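Local coordinates for protein 2'-deoxycytidine 5'-triphosphate deaminase (Agrobacterium tumefaciens, PDB 2R9Q) that probably catalyses the hydrolytic deamination of dCTP to dUTP, with release of ammonia, at residues A203-K209 with L326-V332; I217-H223 with D258-V264; T116-D120 with V314-R318; A268-P272 with R334-E338. One frame throughout, in Å; residues are numbered along the deposited sequence.

Interaction 1 (A203-K209 with L326-V332); sequences ALSIDLK and LEHGQIV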
loop_
_atom_site.group_PDB
_atom_site.type_symbol
_atom_site.label_atom_id
_atom_site.label_comp_id
_atom_site.label_asym_id
_atom_site.label_seq_id
_atom_site.Cartn_x
_atom_site.Cartn_y
_atom_site.Cartn_z
ATOM N N ALA B 203 -20.397 20.937 19.568
ATOM C CA ALA B 203 -19.117 20.569 18.966
ATOM C C ALA B 203 -18.316 19.619 19.855
ATOM O O ALA B 203 -18.300 19.738 21.075
ATOM C CB ALA B 203 -18.287 21.820 18.608
ATOM N N LEU B 204 -17.680 18.652 19.222
ATOM C CA LEU B 204 -16.892 17.660 19.923
ATOM C C LEU B 204 -15.418 17.835 19.573
ATOM O O LEU B 204 -15.047 17.944 18.411
ATOM C CB LEU B 204 -17.405 16.243 19.612
ATOM C CG LEU B 204 -18.817 15.912 20.171
ATOM C CD1 LEU B 204 -19.428 14.693 19.540
ATOM C CD2 LEU B 204 -18.842 15.772 21.661
ATOM N N SER B 205 -14.579 17.876 20.594
ATOM C CA SER B 205 -13.159 18.052 20.403
ATOM C C SER B 205 -12.400 16.831 20.931
ATOM O O SER B 205 -12.923 16.059 21.715
ATOM C CB SER B 205 -12.681 19.351 21.067
ATOM O OG SER B 205 -12.936 19.328 22.447
ATOM N N ILE B 206 -11.160 16.681 20.470
ATOM C CA ILE B 206 -10.388 15.474 20.724
ATOM C C ILE B 206 -9.540 15.575 21.990
ATOM O O ILE B 206 -8.880 16.569 22.215
ATOM C CB ILE B 206 -9.526 15.061 19.466
ATOM C CG1 ILE B 206 -9.270 13.554 19.473
ATOM C CG2 ILE B 206 -8.255 15.868 19.362
ATOM C CD1 ILE B 206 -10.470 12.756 18.953
ATOM N N ASP B 207 -9.571 14.528 22.806
ATOM C CA ASP B 207 -8.748 14.439 23.991
ATOM C C ASP B 207 -7.507 13.614 23.716
ATOM O O ASP B 207 -7.579 12.390 23.597
ATOM C CB ASP B 207 -9.518 13.796 25.123
ATOM C CG ASP B 207 -8.887 14.051 26.476
ATOM O OD1 ASP B 207 -7.629 14.097 26.602
ATOM O OD2 ASP B 207 -9.675 14.222 27.429
ATOM N N LEU B 208 -6.371 14.291 23.661
ATOM C CA LEU B 208 -5.079 13.677 23.405
ATOM C C LEU B 208 -4.119 13.774 24.629
ATOM O O LEU B 208 -2.933 13.503 24.524
ATOM C CB LEU B 208 -4.474 14.338 22.152
ATOM C CG LEU B 208 -4.541 13.633 20.802
ATOM C CD1 LEU B 208 -5.599 12.555 20.753
ATOM C CD2 LEU B 208 -4.718 14.655 19.665
ATOM N N LYS B 209 -4.661 14.138 25.788
ATOM C CA LYS B 209 -3.852 14.314 27.009
ATOM C C LYS B 209 -3.545 12.979 27.689
ATOM O O LYS B 209 -2.449 12.792 28.228
ATOM C CB LYS B 209 -4.495 15.305 27.987
ATOM C CG LYS B 209 -3.646 16.545 28.282
ATOM C CD LYS B 209 -3.780 17.637 27.227
ATOM C CE LYS B 209 -3.023 18.903 27.602
ATOM N NZ LYS B 209 -1.529 18.709 27.634
ATOM N N LEU B 326 -2.756 15.783 14.503
ATOM C CA LEU B 326 -3.969 16.097 15.209
ATOM C C LEU B 326 -3.586 16.526 16.614
ATOM O O LEU B 326 -2.812 15.868 17.284
ATOM C CB LEU B 326 -4.927 14.900 15.238
ATOM C CG LEU B 326 -6.281 15.044 15.958
ATOM C CD1 LEU B 326 -7.256 16.015 15.292
ATOM C CD2 LEU B 326 -6.905 13.644 16.118
ATOM N N GLU B 327 -4.151 17.639 17.044
ATOM C CA GLU B 327 -3.776 18.248 18.319
ATOM C C GLU B 327 -4.978 18.239 19.255
ATOM O O GLU B 327 -6.129 18.379 18.800
ATOM C CB GLU B 327 -3.241 19.688 18.102
ATOM C CG GLU B 327 -1.942 19.749 17.308
ATOM C CD GLU B 327 -1.551 21.165 16.914
ATOM O OE1 GLU B 327 -1.191 21.940 17.846
ATOM O OE2 GLU B 327 -1.604 21.503 15.679
ATOM N N HIS B 328 -4.683 18.036 20.543
ATOM C CA HIS B 328 -5.654 18.099 21.643
ATOM C C HIS B 328 -6.528 19.371 21.590
ATOM O O HIS B 328 -6.041 20.459 21.275
ATOM C CB HIS B 328 -4.896 18.044 22.973
ATOM C CG HIS B 328 -5.780 18.110 24.189
ATOM N ND1 HIS B 328 -6.324 16.989 24.779
ATOM C CD2 HIS B 328 -6.211 19.163 24.919
ATOM C CE1 HIS B 328 -7.048 17.346 25.825
ATOM N NE2 HIS B 328 -6.998 18.663 25.927
ATOM N N GLY B 329 -7.816 19.225 21.884
ATOM C CA GLY B 329 -8.768 20.327 21.757
ATOM C C GLY B 329 -9.240 20.609 20.346
ATOM O O GLY B 329 -10.160 21.367 20.157
ATOM N N GLN B 330 -8.628 19.993 19.344
ATOM C CA GLN B 330 -9.096 20.144 17.967
ATOM C C GLN B 330 -10.536 19.649 17.843
ATOM O O GLN B 330 -10.849 18.517 18.250
ATOM C CB GLN B 330 -8.192 19.364 17.039
ATOM C CG GLN B 330 -8.676 19.186 15.607
ATOM C CD GLN B 330 -8.674 20.459 14.820
ATOM O OE1 GLN B 330 -7.663 21.126 14.720
ATOM N NE2 GLN B 330 -9.807 20.783 14.221
ATOM N N ILE B 331 -11.396 20.494 17.259
ATOM C CA ILE B 331 -12.764 20.091 16.904
ATOM C C ILE B 331 -12.832 19.080 15.750
ATOM O O ILE B 331 -12.232 19.282 14.696
ATOM C CB ILE B 331 -13.672 21.297 16.575
ATOM C CG1 ILE B 331 -13.826 22.185 17.824
ATOM C CG2 ILE B 331 -15.046 20.814 16.065
ATOM C CD1 ILE B 331 -14.378 23.575 17.537
ATOM N N VAL B 332 -13.577 17.994 15.975
ATOM C CA VAL B 332 -13.604 16.843 15.058
ATOM C C VAL B 332 -14.995 16.439 14.564
ATOM O O VAL B 332 -15.140 15.748 13.551
ATOM C CB VAL B 332 -12.864 15.615 15.661
ATOM C CG1 VAL B 332 -11.420 16.002 16.035
ATOM C CG2 VAL B 332 -13.644 14.998 16.851
#

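Interaction 2 (I217-H223 with D258-V264); sequences IGYRGKH and DEFYILV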
loop_
_atom_site.group_PDB
_atom_site.type_symbol
_atom_site.label_atom_id
_atom_site.label_comp_id
_atom_site.label_asym_id
_atom_site.label_seq_id
_atom_site.Cartn_x
_atom_site.Cartn_y
_atom_site.Cartn_z
ATOM N N ILE B 217 -4.357 7.041 25.107
ATOM C CA ILE B 217 -5.156 7.976 24.287
ATOM C C ILE B 217 -6.183 7.249 23.390
ATOM O O ILE B 217 -7.190 7.804 23.011
ATOM C CB ILE B 217 -4.298 9.020 23.398
ATOM C CG1 ILE B 217 -3.558 8.323 22.282
ATOM C CG2 ILE B 217 -3.361 9.962 24.191
ATOM C CD1 ILE B 217 -2.577 9.317 21.563
ATOM N N GLY B 218 -5.913 6.001 23.063
ATOM C CA GLY B 218 -6.716 5.268 22.129
ATOM C C GLY B 218 -5.983 4.131 21.452
ATOM O O GLY B 218 -4.993 3.611 21.939
ATOM N N TYR B 219 -6.511 3.712 20.326
ATOM C CA TYR B 219 -6.049 2.505 19.668
ATOM C C TYR B 219 -5.837 2.769 18.178
ATOM O O TYR B 219 -6.523 3.571 17.594
ATOM C CB TYR B 219 -7.041 1.355 19.899
ATOM C CG TYR B 219 -7.148 0.940 21.362
ATOM C CD1 TYR B 219 -6.265 0.023 21.911
ATOM C CD2 TYR B 219 -8.105 1.504 22.188
ATOM C CE1 TYR B 219 -6.354 -0.345 23.232
ATOM C CE2 TYR B 219 -8.212 1.156 23.533
ATOM C CZ TYR B 219 -7.335 0.230 24.046
ATOM O OH TYR B 219 -7.426 -0.119 25.353
ATOM N N ARG B 220 -4.851 2.074 17.620
ATOM C CA ARG B 220 -4.655 1.905 16.203
ATOM C C ARG B 220 -4.896 0.424 15.813
ATOM O O ARG B 220 -4.482 -0.504 16.507
ATOM C CB ARG B 220 -3.252 2.373 15.878
ATOM C CG ARG B 220 -2.861 2.306 14.459
ATOM C CD ARG B 220 -1.612 3.101 14.232
ATOM N NE ARG B 220 -0.528 2.588 15.057
ATOM C CZ ARG B 220 0.502 3.315 15.523
ATOM N NH1 ARG B 220 0.624 4.619 15.257
ATOM N NH2 ARG B 220 1.430 2.726 16.277
ATOM N N GLY B 221 -5.618 0.205 14.723
ATOM C CA GLY B 221 -5.813 -1.145 14.177
ATOM C C GLY B 221 -4.538 -1.821 13.678
ATOM O O GLY B 221 -3.656 -1.173 13.134
ATOM N N LYS B 222 -4.448 -3.124 13.905
ATOM C CA LYS B 222 -3.321 -3.939 13.451
ATOM C C LYS B 222 -3.598 -4.601 12.078
ATOM O O LYS B 222 -4.728 -4.615 11.599
ATOM C CB LYS B 222 -2.984 -5.003 14.485
ATOM C CG LYS B 222 -2.395 -4.498 15.782
ATOM C CD LYS B 222 -2.016 -5.676 16.699
ATOM C CE LYS B 222 -1.075 -5.242 17.839
ATOM N NZ LYS B 222 -0.563 -6.394 18.675
ATOM N N HIS B 223 -2.551 -5.141 11.447
ATOM C CA HIS B 223 -2.677 -5.747 10.114
ATOM C C HIS B 223 -2.383 -7.246 10.135
ATOM O O HIS B 223 -1.803 -7.773 11.045
ATOM C CB HIS B 223 -1.804 -5.005 9.130
ATOM C CG HIS B 223 -2.102 -3.540 9.060
ATOM N ND1 HIS B 223 -1.231 -2.577 9.522
ATOM C CD2 HIS B 223 -3.194 -2.875 8.611
ATOM C CE1 HIS B 223 -1.767 -1.382 9.348
ATOM N NE2 HIS B 223 -2.959 -1.535 8.796
ATOM N N ASP B 258 -3.090 5.629 6.053
ATOM C CA ASP B 258 -3.401 4.183 5.916
ATOM C C ASP B 258 -3.901 3.521 7.222
ATOM O O ASP B 258 -4.348 2.396 7.203
ATOM C CB ASP B 258 -2.182 3.380 5.417
ATOM C CG ASP B 258 -1.552 3.962 4.126
ATOM O OD1 ASP B 258 -0.286 4.081 4.100
ATOM O OD2 ASP B 258 -2.310 4.296 3.156
ATOM N N GLU B 259 -3.817 4.212 8.343
ATOM C CA GLU B 259 -4.213 3.655 9.605
ATOM C C GLU B 259 -5.621 4.070 10.042
ATOM O O GLU B 259 -6.224 4.974 9.522
ATOM C CB GLU B 259 -3.187 4.033 10.667
ATOM C CG GLU B 259 -1.734 3.600 10.382
ATOM C CD GLU B 259 -1.506 2.096 10.384
ATOM O OE1 GLU B 259 -2.026 1.374 11.277
ATOM O OE2 GLU B 259 -0.757 1.622 9.507
ATOM N N PHE B 260 -6.179 3.363 11.004
ATOM C CA PHE B 260 -7.379 3.878 11.657
ATOM C C PHE B 260 -7.185 3.904 13.148
ATOM O O PHE B 260 -6.475 3.089 13.702
ATOM C CB PHE B 260 -8.641 3.145 11.153
ATOM C CG PHE B 260 -9.192 2.119 12.059
ATOM C CD1 PHE B 260 -10.366 2.371 12.748
ATOM C CD2 PHE B 260 -8.587 0.879 12.168
ATOM C CE1 PHE B 260 -10.896 1.448 13.579
ATOM C CE2 PHE B 260 -9.114 -0.084 12.990
ATOM C CZ PHE B 260 -10.277 0.188 13.704
ATOM N N TYR B 261 -7.767 4.918 13.757
ATOM C CA TYR B 261 -7.530 5.288 15.124
ATOM C C TYR B 261 -8.860 5.324 15.883
ATOM O O TYR B 261 -9.830 5.893 15.415
ATOM C CB TYR B 261 -6.828 6.658 15.209
ATOM C CG TYR B 261 -5.458 6.729 14.555
ATOM C CD1 TYR B 261 -4.306 6.522 15.302
ATOM C CD2 TYR B 261 -5.322 6.962 13.210
ATOM C CE1 TYR B 261 -3.060 6.546 14.722
ATOM C CE2 TYR B 261 -4.083 6.994 12.621
ATOM C CZ TYR B 261 -2.922 6.791 13.380
ATOM O OH TYR B 261 -1.625 6.847 12.775
ATOM N N ILE B 262 -8.901 4.712 17.061
ATOM C CA ILE B 262 -10.056 4.833 17.952
ATOM C C ILE B 262 -9.638 5.787 19.056
ATOM O O ILE B 262 -8.730 5.511 19.833
ATOM C CB ILE B 262 -10.531 3.473 18.566
ATOM C CG1 ILE B 262 -10.989 2.513 17.473
ATOM C CG2 ILE B 262 -11.652 3.691 19.554
ATOM C CD1 ILE B 262 -11.075 1.067 17.947
ATOM N N LEU B 263 -10.335 6.914 19.097
ATOM C CA LEU B 263 -9.999 8.015 19.957
ATOM C C LEU B 263 -11.224 8.504 20.717
ATOM O O LEU B 263 -12.358 8.078 20.458
ATOM C CB LEU B 263 -9.360 9.143 19.131
ATOM C CG LEU B 263 -8.042 8.839 18.411
ATOM C CD1 LEU B 263 -7.726 9.976 17.468
ATOM C CD2 LEU B 263 -6.907 8.585 19.412
ATOM N N VAL B 264 -10.981 9.399 21.675
ATOM C CA VAL B 264 -12.030 9.876 22.576
ATOM C C VAL B 264 -12.184 11.421 22.617
ATOM O O VAL B 264 -11.219 12.172 22.584
ATOM C CB VAL B 264 -11.943 9.172 24.019
ATOM C CG1 VAL B 264 -10.547 8.753 24.353
ATOM C CG2 VAL B 264 -12.537 10.034 25.107
HETATM O O HOH W 1 -8.334 10.178 22.294
HETATM O O HOH W 2 -4.650 0.791 11.463
#

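Interaction 3 (T116-D120 with V314-R318); sequences TGRLD and VLEVR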
loop_
_atom_site.group_PDB
_atom_site.type_symbol
_atom_site.label_atom_id
_atom_site.label_comp_id
_atom_site.label_asym_id
_atom_site.label_seq_id
_atom_site.Cartn_x
_atom_site.Cartn_y
_atom_site.Cartn_z
ATOM N N THR B 116 -19.483 -1.543 14.607
ATOM C CA THR B 116 -19.099 -1.702 13.211
ATOM C C THR B 116 -17.953 -0.772 12.893
ATOM O O THR B 116 -17.019 -1.170 12.227
ATOM C CB THR B 116 -20.307 -1.519 12.254
ATOM O OG1 THR B 116 -21.275 -2.514 12.562
ATOM C CG2 THR B 116 -19.930 -1.669 10.754
ATOM N N GLY B 117 -18.017 0.454 13.395
ATOM C CA GLY B 117 -16.965 1.404 13.186
ATOM C C GLY B 117 -15.672 1.026 13.875
ATOM O O GLY B 117 -14.601 1.273 13.342
ATOM N N ARG B 118 -15.765 0.421 15.062
ATOM C CA ARG B 118 -14.568 0.021 15.794
ATOM C C ARG B 118 -13.772 -1.058 15.060
ATOM O O ARG B 118 -12.600 -1.276 15.378
ATOM C CB ARG B 118 -14.882 -0.512 17.187
ATOM C CG ARG B 118 -15.798 0.281 18.064
ATOM C CD ARG B 118 -15.271 1.602 18.560
ATOM N NE ARG B 118 -16.408 2.382 19.072
ATOM C CZ ARG B 118 -16.831 2.408 20.327
ATOM N NH1 ARG B 118 -16.185 1.773 21.288
ATOM N NH2 ARG B 118 -17.904 3.113 20.624
ATOM N N LEU B 119 -14.404 -1.740 14.102
ATOM C CA LEU B 119 -13.750 -2.747 13.321
ATOM C C LEU B 119 -13.438 -2.237 11.934
ATOM O O LEU B 119 -13.059 -3.027 11.076
ATOM C CB LEU B 119 -14.616 -3.985 13.201
ATOM C CG LEU B 119 -14.591 -5.097 14.248
ATOM C CD1 LEU B 119 -14.315 -4.595 15.631
ATOM C CD2 LEU B 119 -15.917 -5.862 14.191
ATOM N N ASP B 120 -13.636 -0.941 11.717
ATOM C CA ASP B 120 -13.296 -0.265 10.461
ATOM C C ASP B 120 -13.959 -0.926 9.246
ATOM O O ASP B 120 -13.305 -1.143 8.234
ATOM C CB ASP B 120 -11.759 -0.232 10.320
ATOM C CG ASP B 120 -11.235 0.838 9.362
ATOM O OD1 ASP B 120 -11.817 1.943 9.182
ATOM O OD2 ASP B 120 -10.166 0.559 8.810
ATOM N N VAL B 314 -16.626 8.040 21.780
ATOM C CA VAL B 314 -15.497 7.342 21.183
ATOM C C VAL B 314 -15.590 7.581 19.689
ATOM O O VAL B 314 -16.632 7.401 19.126
ATOM C CB VAL B 314 -15.549 5.855 21.456
ATOM C CG1 VAL B 314 -14.340 5.158 20.853
ATOM C CG2 VAL B 314 -15.690 5.608 22.933
ATOM N N LEU B 315 -14.494 8.024 19.079
ATOM C CA LEU B 315 -14.474 8.509 17.696
ATOM C C LEU B 315 -13.490 7.699 16.855
ATOM O O LEU B 315 -12.386 7.409 17.294
ATOM C CB LEU B 315 -14.035 9.992 17.664
ATOM C CG LEU B 315 -14.826 10.994 18.527
ATOM C CD1 LEU B 315 -13.931 12.169 18.988
ATOM C CD2 LEU B 315 -16.102 11.501 17.842
ATOM N N GLU B 316 -13.893 7.333 15.644
ATOM C CA GLU B 316 -12.949 6.781 14.685
ATOM C C GLU B 316 -12.486 7.904 13.753
ATOM O O GLU B 316 -13.264 8.463 13.006
ATOM C CB GLU B 316 -13.503 5.567 13.910
ATOM C CG GLU B 316 -13.849 4.337 14.778
ATOM C CD GLU B 316 -15.198 4.474 15.441
ATOM O OE1 GLU B 316 -16.154 4.849 14.735
ATOM O OE2 GLU B 316 -15.301 4.242 16.666
ATOM N N VAL B 317 -11.204 8.213 13.825
ATOM C CA VAL B 317 -10.603 9.284 13.063
ATOM C C VAL B 317 -9.590 8.700 12.082
ATOM O O VAL B 317 -8.797 7.809 12.417
ATOM C CB VAL B 317 -9.928 10.313 14.022
ATOM C CG1 VAL B 317 -9.181 11.373 13.276
ATOM C CG2 VAL B 317 -10.931 10.880 14.996
ATOM N N ARG B 318 -9.685 9.179 10.854
ATOM C CA ARG B 318 -8.755 8.877 9.793
ATOM C C ARG B 318 -8.339 10.177 9.099
ATOM O O ARG B 318 -9.138 11.091 8.917
ATOM C CB ARG B 318 -9.395 7.974 8.746
ATOM C CG ARG B 318 -9.620 6.521 9.115
ATOM C CD ARG B 318 -10.343 5.833 7.908
ATOM N NE ARG B 318 -10.060 4.406 7.735
ATOM C CZ ARG B 318 -8.947 3.893 7.193
ATOM N NH1 ARG B 318 -8.831 2.579 7.094
ATOM N NH2 ARG B 318 -7.947 4.672 6.770
#

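Interaction 4 (A268-P272 with R334-E338); sequences AVHVP and RLVYE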
loop_
_atom_site.group_PDB
_atom_site.type_symbol
_atom_site.label_atom_id
_atom_site.label_comp_id
_atom_site.label_asym_id
_atom_site.label_seq_id
_atom_site.Cartn_x
_atom_site.Cartn_y
_atom_site.Cartn_z
ATOM N N ALA B 268 -17.819 15.218 27.750
ATOM C CA ALA B 268 -18.746 14.230 28.280
ATOM C C ALA B 268 -20.141 14.725 27.876
ATOM O O ALA B 268 -20.570 15.788 28.306
ATOM C CB ALA B 268 -18.611 14.126 29.795
ATOM N N VAL B 269 -20.836 13.947 27.053
ATOM C CA VAL B 269 -22.093 14.362 26.431
ATOM C C VAL B 269 -23.330 13.550 26.924
ATOM O O VAL B 269 -23.217 12.398 27.339
ATOM C CB VAL B 269 -21.920 14.430 24.836
ATOM C CG1 VAL B 269 -21.977 13.048 24.135
ATOM C CG2 VAL B 269 -22.929 15.363 24.240
ATOM N N HIS B 270 -24.501 14.183 26.918
ATOM C CA HIS B 270 -25.766 13.565 27.347
ATOM C C HIS B 270 -26.860 13.868 26.304
ATOM O O HIS B 270 -26.962 14.987 25.791
ATOM C CB HIS B 270 -26.112 14.058 28.754
ATOM C CG HIS B 270 -27.520 13.790 29.219
ATOM N ND1 HIS B 270 -28.062 12.521 29.295
ATOM C CD2 HIS B 270 -28.467 14.626 29.705
ATOM C CE1 HIS B 270 -29.287 12.594 29.782
ATOM N NE2 HIS B 270 -29.550 13.861 30.047
ATOM N N VAL B 271 -27.604 12.817 25.941
ATOM C CA VAL B 271 -28.803 12.899 25.098
ATOM C C VAL B 271 -30.032 12.584 25.992
ATOM O O VAL B 271 -30.222 11.448 26.416
ATOM C CB VAL B 271 -28.735 11.945 23.887
ATOM C CG1 VAL B 271 -29.876 12.205 22.957
ATOM C CG2 VAL B 271 -27.418 12.100 23.131
ATOM N N PRO B 272 -30.828 13.618 26.342
ATOM C CA PRO B 272 -32.070 13.439 27.105
ATOM C C PRO B 272 -33.064 12.485 26.439
ATOM O O PRO B 272 -33.071 12.381 25.213
ATOM C CB PRO B 272 -32.642 14.854 27.158
ATOM C CG PRO B 272 -31.442 15.753 27.027
ATOM C CD PRO B 272 -30.550 15.046 26.098
ATOM N N ARG B 334 -19.640 17.288 15.200
ATOM C CA ARG B 334 -20.759 18.068 15.634
ATOM C C ARG B 334 -21.962 17.094 15.943
ATOM O O ARG B 334 -22.424 16.343 15.084
ATOM C CB ARG B 334 -20.935 19.099 14.519
ATOM C CG ARG B 334 -22.187 19.833 14.387
ATOM C CD ARG B 334 -22.198 20.505 12.982
ATOM N NE ARG B 334 -22.322 19.600 11.807
ATOM C CZ ARG B 334 -23.470 19.254 11.202
ATOM N NH1 ARG B 334 -24.644 19.669 11.669
ATOM N NH2 ARG B 334 -23.461 18.462 10.137
ATOM N N LEU B 335 -22.371 17.043 17.211
ATOM C CA LEU B 335 -23.503 16.233 17.636
ATOM C C LEU B 335 -24.797 17.017 17.429
ATOM O O LEU B 335 -25.029 18.031 18.075
ATOM C CB LEU B 335 -23.357 15.814 19.080
ATOM C CG LEU B 335 -24.201 14.650 19.600
ATOM C CD1 LEU B 335 -23.944 13.337 18.823
ATOM C CD2 LEU B 335 -23.970 14.480 21.116
ATOM N N VAL B 336 -25.609 16.529 16.493
ATOM C CA VAL B 336 -26.859 17.159 16.087
ATOM C C VAL B 336 -28.079 16.475 16.758
ATOM O O VAL B 336 -28.222 15.264 16.708
ATOM C CB VAL B 336 -26.994 17.136 14.571
ATOM C CG1 VAL B 336 -28.369 17.582 14.155
ATOM C CG2 VAL B 336 -25.909 18.010 13.928
ATOM N N TYR B 337 -28.939 17.284 17.378
ATOM C CA TYR B 337 -30.071 16.801 18.156
ATOM C C TYR B 337 -31.369 16.858 17.336
ATOM O O TYR B 337 -31.558 17.728 16.495
ATOM C CB TYR B 337 -30.213 17.594 19.457
ATOM C CG TYR B 337 -29.143 17.289 20.479
ATOM C CD1 TYR B 337 -29.372 16.398 21.506
ATOM C CD2 TYR B 337 -27.891 17.894 20.413
ATOM C CE1 TYR B 337 -28.391 16.099 22.428
ATOM C CE2 TYR B 337 -26.897 17.597 21.346
ATOM C CZ TYR B 337 -27.155 16.707 22.358
ATOM O OH TYR B 337 -26.178 16.416 23.302
ATOM N N GLU B 338 -32.248 15.904 17.603
ATOM C CA GLU B 338 -33.517 15.792 16.935
ATOM C C GLU B 338 -34.557 15.308 17.963
ATOM O O GLU B 338 -34.243 14.491 18.845
ATOM C CB GLU B 338 -33.366 14.818 15.763
ATOM C CG GLU B 338 -34.501 14.814 14.761
ATOM C CD GLU B 338 -34.307 13.842 13.598
ATOM O OE1 GLU B 338 -33.181 13.284 13.423
ATOM O OE2 GLU B 338 -35.299 13.647 12.855
#

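Interaction 1 (A203-K209 with L326-V332)
Ser205 and Ile331 form an antiparallel non-hydrogen-bonded pair, CA to CA 4.1 Å, flanked by the bonds Val332 N to Leu204 O (2.8 Å, nearly straight at 175°) and Ile206 N to Gln330 O (2.9 Å). Beyond this pair 326-332 folds into a type II beta turn from Glu327 to Gln330, with Gly329 at the positive-phi position; there Gly329 N donates to Ile206 O (2.9 Å). His328 is the main side chain of the contact. Its CG stands anti to the backbone N (chi1 180°), which brings ND1 edge-on to the other segment, where it accepts from Leu208 N at 2.9 Å close to the ring plane. Lys209 lays CD squarely over one ring face, 3.4 Å from the centroid, a CH-pi contact, and the two side chains cross at about a right angle. Asp207 OD1 sits at the ring edge by CE1 and accepts from Lys209 N, closing an Asx turn just where the chain passes the ring edge. Among the apolar side chains, Leu326 CG touches both Ile206 CG2 and Leu208 CD2, while Val332 CG1 meets Ile206 CB. The contact joins strand 202-205, outermost in its sheet within this chain, to strand 331-339; Ile206 and Val332 also pack on Leu315 of strand 311-319, and Asp207 OD2 forms a salt bridge with Arg312.

Interaction 2 (I217-H223 with D258-V264)
The imidazole of His223 turns its CE1 edge to the carboxylate of Glu259, CE1 to OE2 3.2 Å, with the two planes 79° apart; Gly221 O lies over one ring face, toward the rim. Tyr261 and Arg220 run side by side in the same direction, Arg220 CD 3.8 Å from Tyr261 CE1 and the hydroxyl near the guanidinium edge, ring and guanidinium turned 71° to each other. The Phe260 ring brings CE2 to 3.7 Å from Gly221 CA, leaving no space for a beta carbon. Arg220 leaves the strand with CG anti to its N (chi1 -179°), and its CG and CD pass Glu259 OE1. The charged ends stay beyond salt-bridge distance, and Arg220 NH2 instead pairs with Glu243. Strands 216-221 and 261-269, neighbours in an antiparallel sheet, meet through Tyr219 and Ile262, a hydrogen-bonded pair, Ile262 N to Tyr219 O being 2.7 Å, and Gly221 N donates to Phe260 O. Water bridges both ends: one molecule links Ile217 O to Val264 N, while another donates to Gly221 O and to Glu259 OE1 (2.7 Å) and accepts from Phe260 N. Tyr219 OH hydrogen-bonds the backbone of a bound peptide, on which Ile262 packs. With water and Arg220 beside it, the Glu259 carboxylate would probably favour its charged form, and any pull on Arg220, whose NE is 4.2 Å from Glu259 OE1, would be long-range.

Interaction 3 (T116-D120 with V314-R318)
Arg118 reaches from the end of helix 114-118 toward strand 311-319, its chain leaving CB with CG anti to the carbonyl carbon and then bending (chi2 -68°). CD is the first atom to touch, 3.2 Å from Glu316 OE2. NE meets the same oxygen, also at 3.2 Å, in a salt bridge whose carboxylate and guanidinium planes lie 22° apart. Farther out, Val314 covers one face of the guanidinium: CG1 stands 3.7 Å above the plane over its centre. NH1, at the tip, hydrogen-bonds the backbone of a bound peptide; Glu316 and Val314 thus probably fix the guanidinium that meets it. Glu316 CG lies 3.5 Å from Gly117 O, and the bend at chi2 (81°) then turns the carboxylate toward Arg118. In a second salt bridge Arg318 and Asp120 come from opposite directions with nearly coplanar groups: NH1 of Arg318 binds the syn lone pair of Asp120 OD2 at 3.0 Å, while Arg318 NE to Asp120 OD1 is a weak bond. Thr152 and Tyr293 also hydrogen-bond the buried Asp120 carboxylate. Two buried ion pairs thus join the N-terminal family region, where helix 114-118 leads into strand 121-127, to strand 311-319 between strands 261-269 and 289-292.

Interaction 4 (A268-P272 with R334-E338)
The carbonyl oxygen of His270 accepts a hydrogen bond from Tyr337 OH at 3.0 Å, the one direct polar bond between the segments. The hydroxyl comes from above the carbonyl plane, 40° out of it, with a C=O...O angle of 140°, while the oxygen lies at the ring's edge, in its plane. Tyr337 gets there with CG anti to its carbonyl carbon (chi1 -72°), which sends the ring across the gap between the backbones. Val271 CA and Tyr337 CA are 8.1 Å apart. Along the ring's flank CE1 touches Val271 CG2 at 4.2 Å and, more distantly, Pro272 CD. Val269 runs alongside the tyrosine, pointing the other way, its CG2 3.5 Å from Tyr337 OH. The same methyl meets Leu335 CD2 tip to tip at 3.4 Å, tighter than usual for two carbons. All the residues that touch are buried, and the phenol gives the His270 carbonyl a polar partner within a largely apolar layer. The contact packs the end of strand 261-269 and the chain beyond it across the interior against strand 331-339. Ile202 of strand 202-205 touches Val269, Leu335 and Tyr337, and Phe297 of strand 296-297 touches Val271 and Leu335.

In the fold
From the N terminus, 116-120 comes first and waits for 314-318, so interaction 3 closes a long loop that spans the two family regions. Segment 203-209 follows, and its partner 326-332 lies beyond 314-318; interactions 1 and 3 therefore cross. Interaction 2 closes early, as a short excursion from 217-223 to 258-264 within both larger loops, and Asp207 N probably bonds Val264 O between interactions 1 and 2. Interaction 4 opens just after it on the same strand, 261-269, and ends last, crossing interactions 1 and 3. Strands 261-269 and 311-319, neighbours in one sheet, link interactions 2 and 3, while strand 331-339 of the facing sheet carries interactions 1 and 4.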